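Local coordinates for geranyltranstransferase (Thermotoga neapolitana, PDB 4WK5), which probably catalyses magnesium-dependent prenyl transfer in isoprenoid biosynthesis, as a prenyltransferase that lengthens isoprenoid diphosphates, at residues A[183-188]-A[218-223]; A[263-268]-A[282-287]; A[44-49]-A[115-120]. All blocks are in the same frame, centred on the assembly; numbering follows the deposited sequence. Where two conformers were deposited one is given.

Contact 1: residues A[183-188]-A[218-223]; sequences SFKTGA and AFQIYD
Thr-186 and Gln-220 make the one hydrogen bond of this contact. Thr-186 OG1 donates to Gln-220 OE1 over 2.6 Å. The hydroxyl does not lie in the plane of the amide. It stands 55° out of it, so the oxygen is approached from above. The first torsion of Thr-186 (chi1 -56°) sets OG1 beside its own backbone N and turns it to the amide. Gln-220 reaches out with an extended chain. It was modelled in two conformers; the bond described is that of the one given.

The two helices cross steeply, at 105°, with axes 9.4 Å apart. They belong to helix 175-201 and helix 206-229 of the all-helical isoprenoid synthase fold. Segment 183-188 carries the Lys-Thr pair common in this family. Segment 218-223 runs into the second aspartate-rich motif, whose carboxylates bind magnesium in relatives; Asp-223 is its first aspartate. A wider pi-type turn at 183-187 interrupts the regular winding around Thr-186.

The other contacts are van der Waals packing. Lys-185 lays its CD 3.9 Å from Gln-220 NE2, and the two chains cross at about a right angle. The ammonium end of Lys-185 pairs instead with Glu-160. The methyl CG2 of Thr-186 lies 4.4 Å from CD2 of the Phe-219 ring, which also meets Phe-190. A valine in place of Thr-186 would probably leave Gln-220 OE1 without its hydroxyl mate and its amide freer to turn. Outward from the pair, Phe-184 meets Phe-40 of the second subunit.

Contact 2: residues A[263-268]-A[282-287]; sequences KYYEEV and DFLRNL
Tyr-265 points its phenol end at the backbone of Leu-284 and makes the largest share of this contact. Its OH donates a hydrogen bond to Leu-284 O at 2.6 Å. The donor is tilted only 18° from the carbonyl plane. The carbonyl oxygen lies at the edge of the ring, in its plane, and CE2 of Tyr-265 is 3.3 Å from it.

The chi1 of Tyr-265, -147°, is well off a staggered value. The CB does not point straight across, but the long ring swings its end over to the other helix. It meets the ring of Phe-215 of helix 206-229 on the way.

Leu-287 comes in beside the hydroxyl. Its CD2 is 3.6 Å and its CB 3.7 Å from Tyr-265 OH. Val-268 and Leu-284 face each other more loosely, with CG1 of Val-268 4.4 Å from CD1 of Leu-284. Leu-284 also packs on Leu-63 of helix 59-70, and on Leu-269 and Leu-272.

The segments run nearly antiparallel, at 155°, with axes 11.1 Å apart. They form the two arms of a helical hairpin, helix 248-274 and helix 278-289, joined by a short turn near the C-terminus. That wide spacing is bridged by the tyrosine.

Tyr-265 and Leu-284 are both buried. The bond gives the phenol hydroxyl a polar partner beside the carbons of Leu-284 and Leu-287. It also ties a side chain of one arm to the main chain of the other, so the link depends on the backbone at 284 and not on its side chain.

Contact 3: residues A[44-49]-A[115-120]; sequences TESAMQ and RAYGEG
The CA atoms of Ala-47 and Tyr-117 come to 6.7 Å of each other, where helix 113-117 meets helix 43-53. Tyr-117 then reaches across and lays its ring on the helix. The methyl of Ala-47 sits over one face of that ring as a CH-pi contact. Its CB is 3.7 Å from the ring centroid and 14° off the normal, so it stands nearly above the centre. Ala-47 CA follows at 3.6 Å from CE1 of Tyr-117. The first torsion of Tyr-117 (chi1 -78°) sets CG opposite the carbonyl carbon, and the ring is carried toward helix 43-53.

Gly-118 follows Tyr-117 and leaves helical angles, with a positive phi of 96°; it is also the N-cap of helix 119-138. A side chain at that glycine would be jammed against the carbonyl O of Tyr-117. This break lies between the two helices that follow the small hairpin of strands 106-107 and 110-111 in this prenyl synthase fold.

At the far end of the ring, Tyr-117 OH lies 3.1 Å from Ser-46 CB. This is a tight touch of carbon and oxygen, not a hydrogen bond. Ser-46 OG is turned aside, 4.2 Å from Tyr-117 OH. Leu-43 and Tyr-50 of the same helix also touch Tyr-117. Ala-47 rests on Ile-121 of helix 119-138 as well. Beside this patch, Thr-44 OG1 hydrogen-bonds to Glu-165 of the second subunit.

In the fold
Contacts 1 and 2 adjoin, with centres about 14 Å apart. Helix 206-229 of contact 1 is succeeded in the chain by helix 248-274 of contact 2. Tyr-222 of contact 1 packs on Tyr-265 of contact 2, CE2 to CD1 at 3.5 Å. Contact 3 stands apart. Its centre is about 27 Å from that of contact 1 and about 36 Å from that of contact 2, and it lies across the chain's centre from contact 2. Contacts 1 and 3 both reach the subunit interface. Phe-40, which meets contact 1 of the other subunit, gives its N to Glu-45 of contact 3 in its own chain. Through Asp-223, contact 1 probably borders the magnesium-dependent active site.

Contact 1: residues A[183-188]-A[218-223]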
ATOM      1  N   SER A 183      -3.852  16.756  11.252  1.00 19.15           N
ATOM      2  CA  SER A 183      -3.642  17.177   9.874  1.00 18.36           C
ATOM      3  C   SER A 183      -3.179  16.024   9.002  1.00 19.94           C
ATOM      4  O   SER A 183      -3.646  15.859   7.877  1.00 21.55           O
ATOM      5  CB  SER A 183      -2.616  18.305   9.818  1.00 24.96           C
ATOM      6  OG  SER A 183      -2.256  18.586   8.481  1.00 34.50           O
ATOM      7  N   PHE A 184      -2.262  15.222   9.528  1.00 18.15           N
ATOM      8  CA  PHE A 184      -1.743  14.085   8.775  1.00 19.71           C
ATOM      9  C   PHE A 184      -2.721  12.912   8.735  1.00 18.02           C
ATOM     10  O   PHE A 184      -2.950  12.303   7.679  1.00 18.52           O
ATOM     11  CB  PHE A 184      -0.421  13.592   9.371  1.00 18.49           C
ATOM     12  CG  PHE A 184       0.798  14.359   8.907  1.00 21.80           C
ATOM     13  CD1 PHE A 184       0.698  15.662   8.453  1.00 35.43           C
ATOM     14  CD2 PHE A 184       2.033  13.739   8.898  1.00 22.24           C
ATOM     15  CE1 PHE A 184       1.829  16.354   8.028  1.00 40.40           C
ATOM     16  CE2 PHE A 184       3.174  14.426   8.468  1.00 26.44           C
ATOM     17  CZ  PHE A 184       3.066  15.730   8.036  1.00 33.85           C
ATOM     18  N   LYS A 185      -3.297  12.577   9.886  1.00 15.56           N
ATOM     19  CA  LYS A 185      -4.086  11.350   9.996  1.00 17.91           C
ATOM     20  C   LYS A 185      -5.459  11.433   9.329  1.00 19.47           C
ATOM     21  O   LYS A 185      -5.979  10.424   8.820  1.00 20.95           O
ATOM     22  CB  LYS A 185      -4.248  10.984  11.476  1.00 23.03           C
ATOM     23  CG  LYS A 185      -5.077   9.744  11.764  1.00 34.82           C
ATOM     24  CD  LYS A 185      -5.514   9.760  13.231  1.00 41.26           C
ATOM     25  CE  LYS A 185      -6.557   8.697  13.530  1.00 56.28           C
ATOM     26  NZ  LYS A 185      -6.045   7.327  13.283  1.00 59.49           N
ATOM     27  N   THR A 186      -6.044  12.629   9.340  1.00 18.49           N
ATOM     28  CA  THR A 186      -7.395  12.836   8.828  1.00 16.86           C
ATOM     29  C   THR A 186      -7.440  13.937   7.763  1.00 22.77           C
ATOM     30  O   THR A 186      -8.082  13.787   6.714  1.00 20.12           O
ATOM     31  CB  THR A 186      -8.362  13.200   9.975  1.00 21.38           C
ATOM     32  OG1 THR A 186      -8.301  12.166  10.966  1.00 21.17           O
ATOM     33  CG2 THR A 186      -9.800  13.336   9.461  1.00 23.29           C
ATOM     34  N   GLY A 187      -6.743  15.035   8.026  1.00 19.19           N
ATOM     35  CA  GLY A 187      -6.712  16.157   7.100  1.00 17.65           C
ATOM     36  C   GLY A 187      -6.218  15.804   5.705  1.00 19.54           C
ATOM     37  O   GLY A 187      -6.794  16.249   4.704  1.00 20.12           O
ATOM     38  N   ALA A 188      -5.155  15.007   5.629  1.00 17.75           N
ATOM     39  CA  ALA A 188      -4.515  14.769   4.335  1.00 19.73           C
ATOM     40  C   ALA A 188      -5.474  14.098   3.340  1.00 17.19           C
ATOM     41  O   ALA A 188      -5.485  14.450   2.153  1.00 17.41           O
ATOM     42  CB  ALA A 188      -3.229  13.925   4.510  1.00 20.09           C
ATOM     43  N   ALA A 218     -11.315  19.627  11.678  1.00 27.21           N
ATOM     44  CA  ALA A 218     -12.614  19.874  12.306  1.00 28.78           C
ATOM     45  C   ALA A 218     -13.429  18.588  12.405  1.00 30.32           C
ATOM     46  O   ALA A 218     -14.069  18.316  13.426  1.00 25.38           O
ATOM     47  CB  ALA A 218     -13.393  20.941  11.527  1.00 23.45           C
ATOM     48  N   PHE A 219     -13.390  17.797  11.336  1.00 28.73           N
ATOM     49  CA  PHE A 219     -14.079  16.510  11.287  1.00 25.68           C
ATOM     50  C   PHE A 219     -13.604  15.591  12.417  1.00 26.51           C
ATOM     51  O   PHE A 219     -14.417  14.958  13.099  1.00 28.17           O
ATOM     52  CB  PHE A 219     -13.856  15.864   9.913  1.00 26.16           C
ATOM     53  CG  PHE A 219     -14.692  14.636   9.647  1.00 31.07           C
ATOM     54  CD1 PHE A 219     -15.968  14.755   9.107  1.00 35.84           C
ATOM     55  CD2 PHE A 219     -14.185  13.364   9.891  1.00 27.84           C
ATOM     56  CE1 PHE A 219     -16.734  13.637   8.834  1.00 34.53           C
ATOM     57  CE2 PHE A 219     -14.944  12.235   9.622  1.00 34.17           C
ATOM     58  CZ  PHE A 219     -16.223  12.370   9.094  1.00 29.83           C
ATOM     59  N   GLN A 220     -12.290  15.511  12.623  0.52 27.47           N
ATOM     60  CA  GLN A 220     -11.751  14.634  13.662  0.52 27.45           C
ATOM     61  C   GLN A 220     -12.119  15.142  15.061  0.52 25.65           C
ATOM     62  O   GLN A 220     -12.404  14.341  15.952  0.52 29.49           O
ATOM     63  CB  GLN A 220     -10.224  14.479  13.530  0.52 27.84           C
ATOM     64  CG  GLN A 220      -9.641  13.424  14.482  0.52 25.36           C
ATOM     65  CD  GLN A 220      -8.183  13.063  14.208  0.52 23.57           C
ATOM     66  OE1 GLN A 220      -7.635  13.364  13.145  0.52 28.09           O
ATOM     67  NE2 GLN A 220      -7.546  12.416  15.183  0.52 28.29           N
ATOM     68  N   ILE A 221     -12.132  16.462  15.252  1.00 26.85           N
ATOM     69  CA  ILE A 221     -12.520  17.033  16.551  1.00 26.75           C
ATOM     70  C   ILE A 221     -13.978  16.722  16.848  1.00 25.85           C
ATOM     71  O   ILE A 221     -14.321  16.336  17.963  1.00 27.90           O
ATOM     72  CB  ILE A 221     -12.319  18.566  16.604  1.00 22.91           C
ATOM     73  CG1 ILE A 221     -10.831  18.910  16.508  1.00 24.83           C
ATOM     74  CG2 ILE A 221     -12.932  19.157  17.889  1.00 25.98           C
ATOM     75  CD1 ILE A 221     -10.562  20.374  16.241  1.00 26.27           C
ATOM     76  N   TYR A 222     -14.836  16.884  15.847  1.00 31.41           N
ATOM     77  CA  TYR A 222     -16.247  16.566  16.029  1.00 34.25           C
ATOM     78  C   TYR A 222     -16.413  15.095  16.394  1.00 34.11           C
ATOM     79  O   TYR A 222     -17.245  14.754  17.230  1.00 40.53           O
ATOM     80  CB  TYR A 222     -17.061  16.890  14.777  1.00 30.50           C
ATOM     81  CG  TYR A 222     -17.296  18.365  14.548  1.00 34.78           C
ATOM     82  CD1 TYR A 222     -17.544  19.232  15.604  1.00 32.83           C
ATOM     83  CD2 TYR A 222     -17.260  18.893  13.264  1.00 35.71           C
ATOM     84  CE1 TYR A 222     -17.766  20.596  15.377  1.00 34.22           C
ATOM     85  CE2 TYR A 222     -17.475  20.234  13.031  1.00 38.14           C
ATOM     86  CZ  TYR A 222     -17.719  21.083  14.082  1.00 36.07           C
ATOM     87  OH  TYR A 222     -17.925  22.419  13.828  1.00 44.59           O
ATOM     88  N   ASP A 223     -15.609  14.226  15.782  1.00 37.71           N
ATOM     89  CA  ASP A 223     -15.626  12.809  16.139  1.00 42.13           C
ATOM     90  C   ASP A 223     -15.196  12.597  17.593  1.00 39.75           C
ATOM     91  O   ASP A 223     -15.793  11.789  18.316  1.00 41.56           O
ATOM     92  CB  ASP A 223     -14.721  12.002  15.210  1.00 56.32           C
ATOM     93  CG  ASP A 223     -14.653  10.538  15.599  1.00 72.18           C
ATOM     94  OD1 ASP A 223     -15.544   9.772  15.177  1.00 78.58           O
ATOM     95  OD2 ASP A 223     -13.714  10.152  16.330  1.00 76.92           O
TER

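Contact 2: residues A[263-268]-A[282-287]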
ATOM      1  N   LYS A 263     -14.774  27.006  14.001  1.00 30.40           N
ATOM      2  CA  LYS A 263     -14.113  28.066  13.248  1.00 35.54           C
ATOM      3  C   LYS A 263     -13.655  27.563  11.888  1.00 37.68           C
ATOM      4  O   LYS A 263     -13.901  28.212  10.865  1.00 33.81           O
ATOM      5  CB  LYS A 263     -12.911  28.623  14.012  1.00 41.01           C
ATOM      6  CG  LYS A 263     -12.192  29.737  13.256  1.00 47.77           C
ATOM      7  CD  LYS A 263     -10.964  30.250  13.996  1.00 58.13           C
ATOM      8  CE  LYS A 263      -9.803  29.271  13.895  1.00 71.08           C
ATOM      9  NZ  LYS A 263      -8.610  29.723  14.671  1.00 78.38           N
ATOM     10  N   TYR A 264     -12.983  26.413  11.895  1.00 29.17           N
ATOM     11  CA  TYR A 264     -12.527  25.759  10.670  1.00 25.72           C
ATOM     12  C   TYR A 264     -13.700  25.407   9.755  1.00 27.65           C
ATOM     13  O   TYR A 264     -13.653  25.653   8.548  1.00 28.46           O
ATOM     14  CB  TYR A 264     -11.739  24.490  11.001  1.00 24.98           C
ATOM     15  CG  TYR A 264     -10.321  24.700  11.493  1.00 30.79           C
ATOM     16  CD1 TYR A 264      -9.763  25.968  11.583  1.00 34.32           C
ATOM     17  CD2 TYR A 264      -9.528  23.607  11.852  1.00 31.11           C
ATOM     18  CE1 TYR A 264      -8.462  26.145  12.029  1.00 36.10           C
ATOM     19  CE2 TYR A 264      -8.228  23.773  12.295  1.00 32.40           C
ATOM     20  CZ  TYR A 264      -7.701  25.042  12.384  1.00 36.84           C
ATOM     21  OH  TYR A 264      -6.409  25.205  12.832  1.00 38.37           O
ATOM     22  N   TYR A 265     -14.749  24.822  10.330  1.00 29.60           N
ATOM     23  CA  TYR A 265     -15.913  24.430   9.540  1.00 33.11           C
ATOM     24  C   TYR A 265     -16.534  25.640   8.857  1.00 34.81           C
ATOM     25  O   TYR A 265     -16.894  25.585   7.678  1.00 33.23           O
ATOM     26  CB  TYR A 265     -16.961  23.736  10.409  1.00 31.41           C
ATOM     27  CG  TYR A 265     -17.722  22.662   9.667  1.00 35.49           C
ATOM     28  CD1 TYR A 265     -17.312  21.336   9.721  1.00 42.65           C
ATOM     29  CD2 TYR A 265     -18.831  22.972   8.896  1.00 38.79           C
ATOM     30  CE1 TYR A 265     -17.996  20.347   9.044  1.00 45.96           C
ATOM     31  CE2 TYR A 265     -19.518  21.995   8.210  1.00 37.93           C
ATOM     32  CZ  TYR A 265     -19.097  20.680   8.285  1.00 45.93           C
ATOM     33  OH  TYR A 265     -19.780  19.696   7.606  1.00 45.69           O
ATOM     34  N   GLU A 266     -16.658  26.738   9.599  1.00 30.46           N
ATOM     35  CA  GLU A 266     -17.272  27.941   9.050  1.00 30.61           C
ATOM     36  C   GLU A 266     -16.400  28.538   7.953  1.00 34.43           C
ATOM     37  O   GLU A 266     -16.919  28.997   6.941  1.00 35.83           O
ATOM     38  CB  GLU A 266     -17.532  28.976  10.149  1.00 37.94           C
ATOM     39  CG  GLU A 266     -18.225  30.245   9.656  1.00 47.83           C
ATOM     40  CD  GLU A 266     -19.583  29.966   9.022  1.00 54.59           C
ATOM     41  OE1 GLU A 266     -20.240  28.978   9.412  1.00 58.39           O
ATOM     42  OE2 GLU A 266     -19.995  30.736   8.129  1.00 57.20           O
ATOM     43  N   GLU A 267     -15.082  28.527   8.148  1.00 30.70           N
ATOM     44  CA  GLU A 267     -14.161  29.005   7.114  1.00 31.28           C
ATOM     45  C   GLU A 267     -14.322  28.210   5.821  1.00 33.94           C
ATOM     46  O   GLU A 267     -14.344  28.781   4.729  1.00 30.88           O
ATOM     47  CB  GLU A 267     -12.710  28.928   7.606  1.00 35.32           C
ATOM     48  CG  GLU A 267     -12.376  29.955   8.683  1.00 42.93           C
ATOM     49  CD  GLU A 267     -10.977  29.791   9.258  1.00 47.25           C
ATOM     50  OE1 GLU A 267     -10.290  28.811   8.897  1.00 44.15           O
ATOM     51  OE2 GLU A 267     -10.567  30.647  10.072  1.00 52.57           O
ATOM     52  N   VAL A 268     -14.447  26.891   5.945  1.00 26.90           N
ATOM     53  CA  VAL A 268     -14.589  26.037   4.778  1.00 26.51           C
ATOM     54  C   VAL A 268     -15.914  26.302   4.063  1.00 29.73           C
ATOM     55  O   VAL A 268     -15.936  26.483   2.842  1.00 29.00           O
ATOM     56  CB  VAL A 268     -14.476  24.547   5.164  1.00 25.62           C
ATOM     57  CG1 VAL A 268     -14.872  23.657   3.995  1.00 28.89           C
ATOM     58  CG2 VAL A 268     -13.058  24.247   5.621  1.00 26.73           C
ATOM     59  N   ASP A 282     -23.806  22.678   0.151  1.00 35.05           N
ATOM     60  CA  ASP A 282     -25.034  22.081   0.662  1.00 35.84           C
ATOM     61  C   ASP A 282     -24.746  20.758   1.377  1.00 30.52           C
ATOM     62  O   ASP A 282     -25.271  20.513   2.465  1.00 36.90           O
ATOM     63  CB  ASP A 282     -26.039  21.859  -0.467  1.00 36.51           C
ATOM     64  CG  ASP A 282     -26.599  23.157  -1.022  1.00 45.84           C
ATOM     65  OD1 ASP A 282     -26.563  24.190  -0.314  1.00 47.98           O
ATOM     66  OD2 ASP A 282     -27.087  23.137  -2.168  1.00 45.18           O
ATOM     67  N   PHE A 283     -23.903  19.924   0.765  1.00 28.85           N
ATOM     68  CA  PHE A 283     -23.509  18.633   1.341  1.00 28.26           C
ATOM     69  C   PHE A 283     -22.880  18.827   2.721  1.00 32.32           C
ATOM     70  O   PHE A 283     -23.300  18.207   3.708  1.00 30.46           O
ATOM     71  CB  PHE A 283     -22.543  17.912   0.385  1.00 24.85           C
ATOM     72  CG  PHE A 283     -21.976  16.619   0.925  1.00 29.45           C
ATOM     73  CD1 PHE A 283     -22.807  15.622   1.414  1.00 32.19           C
ATOM     74  CD2 PHE A 283     -20.614  16.402   0.918  1.00 28.62           C
ATOM     75  CE1 PHE A 283     -22.277  14.434   1.896  1.00 33.31           C
ATOM     76  CE2 PHE A 283     -20.081  15.215   1.396  1.00 29.36           C
ATOM     77  CZ  PHE A 283     -20.918  14.237   1.891  1.00 29.27           C
ATOM     78  N   LEU A 284     -21.901  19.717   2.808  1.00 32.14           N
ATOM     79  CA  LEU A 284     -21.189  19.887   4.069  1.00 30.57           C
ATOM     80  C   LEU A 284     -22.003  20.675   5.092  1.00 37.99           C
ATOM     81  O   LEU A 284     -21.816  20.510   6.301  1.00 39.41           O
ATOM     82  CB  LEU A 284     -19.835  20.551   3.831  1.00 32.16           C
ATOM     83  CG  LEU A 284     -18.880  19.693   2.995  1.00 36.09           C
ATOM     84  CD1 LEU A 284     -17.514  20.324   2.927  1.00 37.44           C
ATOM     85  CD2 LEU A 284     -18.791  18.266   3.540  1.00 33.39           C
ATOM     86  N   ARG A 285     -22.911  21.522   4.613  1.00 34.90           N
ATOM     87  CA  ARG A 285     -23.803  22.241   5.510  1.00 36.24           C
ATOM     88  C   ARG A 285     -24.755  21.272   6.204  1.00 42.16           C
ATOM     89  O   ARG A 285     -24.948  21.344   7.417  1.00 44.92           O
ATOM     90  CB  ARG A 285     -24.598  23.306   4.754  1.00 45.39           C
ATOM     91  CG  ARG A 285     -25.349  24.276   5.651  1.00 51.71           C
ATOM     92  CD  ARG A 285     -26.267  25.155   4.828  1.00 57.74           C
ATOM     93  NE  ARG A 285     -27.022  24.357   3.865  1.00 66.95           N
ATOM     94  CZ  ARG A 285     -27.860  24.858   2.965  1.00 75.00           C
ATOM     95  NH1 ARG A 285     -28.063  26.167   2.900  1.00 77.80           N
ATOM     96  NH2 ARG A 285     -28.498  24.047   2.132  1.00 75.68           N
ATOM     97  N   ASN A 286     -25.344  20.360   5.436  1.00 41.36           N
ATOM     98  CA  ASN A 286     -26.256  19.373   6.008  1.00 51.92           C
ATOM     99  C   ASN A 286     -25.517  18.333   6.839  1.00 53.55           C
ATOM    100  O   ASN A 286     -26.097  17.698   7.717  1.00 55.34           O
ATOM    101  CB  ASN A 286     -27.070  18.687   4.909  1.00 60.94           C
ATOM    102  CG  ASN A 286     -28.007  19.645   4.196  1.00 78.12           C
ATOM    103  OD1 ASN A 286     -28.060  19.682   2.966  1.00 85.42           O
ATOM    104  ND2 ASN A 286     -28.752  20.428   4.969  1.00 82.71           N
ATOM    105  N   LEU A 287     -24.228  18.179   6.563  1.00 46.17           N
ATOM    106  CA  LEU A 287     -23.395  17.236   7.295  1.00 48.73           C
ATOM    107  C   LEU A 287     -23.115  17.723   8.720  1.00 54.60           C
ATOM    108  O   LEU A 287     -23.013  16.913   9.641  1.00 58.82           O
ATOM    109  CB  LEU A 287     -22.083  16.996   6.536  1.00 47.81           C
ATOM    110  CG  LEU A 287     -21.131  15.855   6.908  1.00 52.59           C
ATOM    111  CD1 LEU A 287     -20.214  15.591   5.733  1.00 52.69           C
ATOM    112  CD2 LEU A 287     -20.292  16.165   8.141  1.00 56.29           C
TER

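Contact 3: residues A[44-49]-A[115-120]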
ATOM      1  N   THR A  44      -9.347 -14.215   1.849  1.00 17.51           N
ATOM      2  CA  THR A  44      -8.854 -12.860   1.998  1.00 15.22           C
ATOM      3  C   THR A  44      -9.674 -11.913   1.133  1.00 15.91           C
ATOM      4  O   THR A  44      -9.921 -10.766   1.519  1.00 15.86           O
ATOM      5  CB  THR A  44      -7.352 -12.778   1.639  1.00 17.14           C
ATOM      6  OG1 THR A  44      -6.610 -13.626   2.524  1.00 18.18           O
ATOM      7  CG2 THR A  44      -6.841 -11.359   1.777  1.00 19.36           C
ATOM      8  N   GLU A  45     -10.104 -12.397  -0.031  1.00 15.99           N
ATOM      9  CA  GLU A  45     -10.998 -11.616  -0.873  1.00 17.68           C
ATOM     10  C   GLU A  45     -12.350 -11.433  -0.211  1.00 16.10           C
ATOM     11  O   GLU A  45     -12.909 -10.348  -0.264  1.00 16.31           O
ATOM     12  CB  GLU A  45     -11.182 -12.265  -2.243  1.00 15.14           C
ATOM     13  CG  GLU A  45      -9.933 -12.220  -3.117  1.00 17.93           C
ATOM     14  CD  GLU A  45     -10.170 -12.988  -4.401  1.00 19.85           C
ATOM     15  OE1 GLU A  45     -10.363 -14.215  -4.309  1.00 20.29           O
ATOM     16  OE2 GLU A  45     -10.219 -12.341  -5.476  1.00 21.22           O
ATOM     17  N   SER A  46     -12.885 -12.493   0.392  1.00 17.47           N
ATOM     18  CA  SER A  46     -14.146 -12.370   1.126  1.00 15.53           C
ATOM     19  C   SER A  46     -14.042 -11.368   2.277  1.00 14.33           C
ATOM     20  O   SER A  46     -15.010 -10.657   2.583  1.00 14.87           O
ATOM     21  CB  SER A  46     -14.598 -13.740   1.659  1.00 20.78           C
ATOM     22  OG  SER A  46     -15.164 -14.502   0.613  1.00 28.47           O
ATOM     23  N   ALA A  47     -12.867 -11.313   2.901  1.00 15.80           N
ATOM     24  CA  ALA A  47     -12.631 -10.385   4.002  1.00 16.31           C
ATOM     25  C   ALA A  47     -12.569  -8.943   3.506  1.00 15.52           C
ATOM     26  O   ALA A  47     -13.059  -8.028   4.177  1.00 16.30           O
ATOM     27  CB  ALA A  47     -11.321 -10.757   4.753  1.00 16.75           C
ATOM     28  N   MET A  48     -11.968  -8.743   2.334  1.00 15.04           N
ATOM     29  CA  MET A  48     -11.962  -7.426   1.697  1.00 16.07           C
ATOM     30  C   MET A  48     -13.390  -6.972   1.431  1.00 16.10           C
ATOM     31  O   MET A  48     -13.764  -5.811   1.724  1.00 15.87           O
ATOM     32  CB  MET A  48     -11.152  -7.461   0.393  1.00 17.82           C
ATOM     33  CG  MET A  48      -9.670  -7.590   0.651  1.00 15.84           C
ATOM     34  SD  MET A  48      -8.715  -7.532  -0.870  1.00 25.64           S
ATOM     35  CE  MET A  48      -8.543  -9.233  -1.330  1.00 45.90           C
ATOM     36  N   GLN A  49     -14.190  -7.879   0.867  1.00 15.44           N
ATOM     37  CA  GLN A  49     -15.579  -7.549   0.564  1.00 16.58           C
ATOM     38  C   GLN A  49     -16.350  -7.260   1.835  1.00 16.24           C
ATOM     39  O   GLN A  49     -17.138  -6.310   1.901  1.00 17.98           O
ATOM     40  CB  GLN A  49     -16.261  -8.680  -0.212  1.00 20.75           C
ATOM     41  CG  GLN A  49     -17.728  -8.350  -0.510  1.00 19.31           C
ATOM     42  CD  GLN A  49     -18.477  -9.551  -1.107  1.00 25.34           C
ATOM     43  OE1 GLN A  49     -18.687 -10.572  -0.438  1.00 38.27           O
ATOM     44  NE2 GLN A  49     -18.837  -9.440  -2.362  1.00 31.47           N
ATOM     45  N   ARG A 115     -11.910 -10.051  13.769  1.00 20.34           N
ATOM     46  CA  ARG A 115     -12.787 -10.908  14.559  1.00 18.09           C
ATOM     47  C   ARG A 115     -13.518 -11.864  13.618  1.00 18.64           C
ATOM     48  O   ARG A 115     -13.722 -13.039  13.942  1.00 23.85           O
ATOM     49  CB  ARG A 115     -13.776 -10.077  15.393  1.00 21.26           C
ATOM     50  CG  ARG A 115     -13.136  -9.399  16.600  1.00 23.00           C
ATOM     51  CD  ARG A 115     -12.794 -10.423  17.686  1.00 26.42           C
ATOM     52  NE  ARG A 115     -14.019 -10.853  18.369  1.00 34.19           N
ATOM     53  CZ  ARG A 115     -14.084 -11.837  19.262  1.00 47.73           C
ATOM     54  NH1 ARG A 115     -12.990 -12.513  19.589  1.00 47.07           N
ATOM     55  NH2 ARG A 115     -15.245 -12.149  19.828  1.00 42.98           N
ATOM     56  N   ALA A 116     -13.883 -11.370  12.437  1.00 20.21           N
ATOM     57  CA  ALA A 116     -14.628 -12.181  11.479  1.00 21.97           C
ATOM     58  C   ALA A 116     -13.752 -13.232  10.802  1.00 26.43           C
ATOM     59  O   ALA A 116     -14.225 -14.330  10.541  1.00 24.77           O
ATOM     60  CB  ALA A 116     -15.290 -11.286  10.426  1.00 24.56           C
ATOM     61  N   TYR A 117     -12.487 -12.888  10.535  1.00 20.18           N
ATOM     62  CA  TYR A 117     -11.576 -13.698   9.707  1.00 19.92           C
ATOM     63  C   TYR A 117     -10.225 -14.073  10.339  1.00 20.09           C
ATOM     64  O   TYR A 117      -9.460 -14.852   9.761  1.00 25.40           O
ATOM     65  CB  TYR A 117     -11.278 -12.954   8.398  1.00 19.28           C
ATOM     66  CG  TYR A 117     -12.410 -13.055   7.413  1.00 18.55           C
ATOM     67  CD1 TYR A 117     -13.425 -12.093   7.372  1.00 18.50           C
ATOM     68  CD2 TYR A 117     -12.467 -14.119   6.532  1.00 22.93           C
ATOM     69  CE1 TYR A 117     -14.476 -12.222   6.460  1.00 20.69           C
ATOM     70  CE2 TYR A 117     -13.478 -14.246   5.637  1.00 23.69           C
ATOM     71  CZ  TYR A 117     -14.479 -13.316   5.598  1.00 22.58           C
ATOM     72  OH  TYR A 117     -15.464 -13.508   4.663  1.00 25.99           O
ATOM     73  N   GLY A 118      -9.910 -13.505  11.496  1.00 22.65           N
ATOM     74  CA  GLY A 118      -8.604 -13.731  12.093  1.00 22.15           C
ATOM     75  C   GLY A 118      -7.657 -12.605  11.739  1.00 18.12           C
ATOM     76  O   GLY A 118      -7.852 -11.944  10.718  1.00 19.20           O
ATOM     77  N   GLU A 119      -6.636 -12.389  12.571  1.00 21.45           N
ATOM     78  CA  GLU A 119      -5.695 -11.288  12.355  1.00 19.75           C
ATOM     79  C   GLU A 119      -4.884 -11.398  11.072  1.00 19.39           C
ATOM     80  O   GLU A 119      -4.625 -10.385  10.429  1.00 19.86           O
ATOM     81  CB  GLU A 119      -4.712 -11.166  13.523  1.00 22.06           C
ATOM     82  CG  GLU A 119      -5.367 -10.774  14.816  1.00 30.37           C
ATOM     83  CD  GLU A 119      -4.377 -10.681  15.950  1.00 33.88           C
ATOM     84  OE1 GLU A 119      -3.420  -9.885  15.828  1.00 30.31           O
ATOM     85  OE2 GLU A 119      -4.560 -11.409  16.951  1.00 38.97           O
ATOM     86  N   GLY A 120      -4.448 -12.610  10.724  1.00 18.01           N
ATOM     87  CA  GLY A 120      -3.617 -12.808   9.544  1.00 18.00           C
ATOM     88  C   GLY A 120      -4.355 -12.445   8.268  1.00 17.95           C
ATOM     89  O   GLY A 120      -3.871 -11.666   7.432  1.00 17.90           O
TER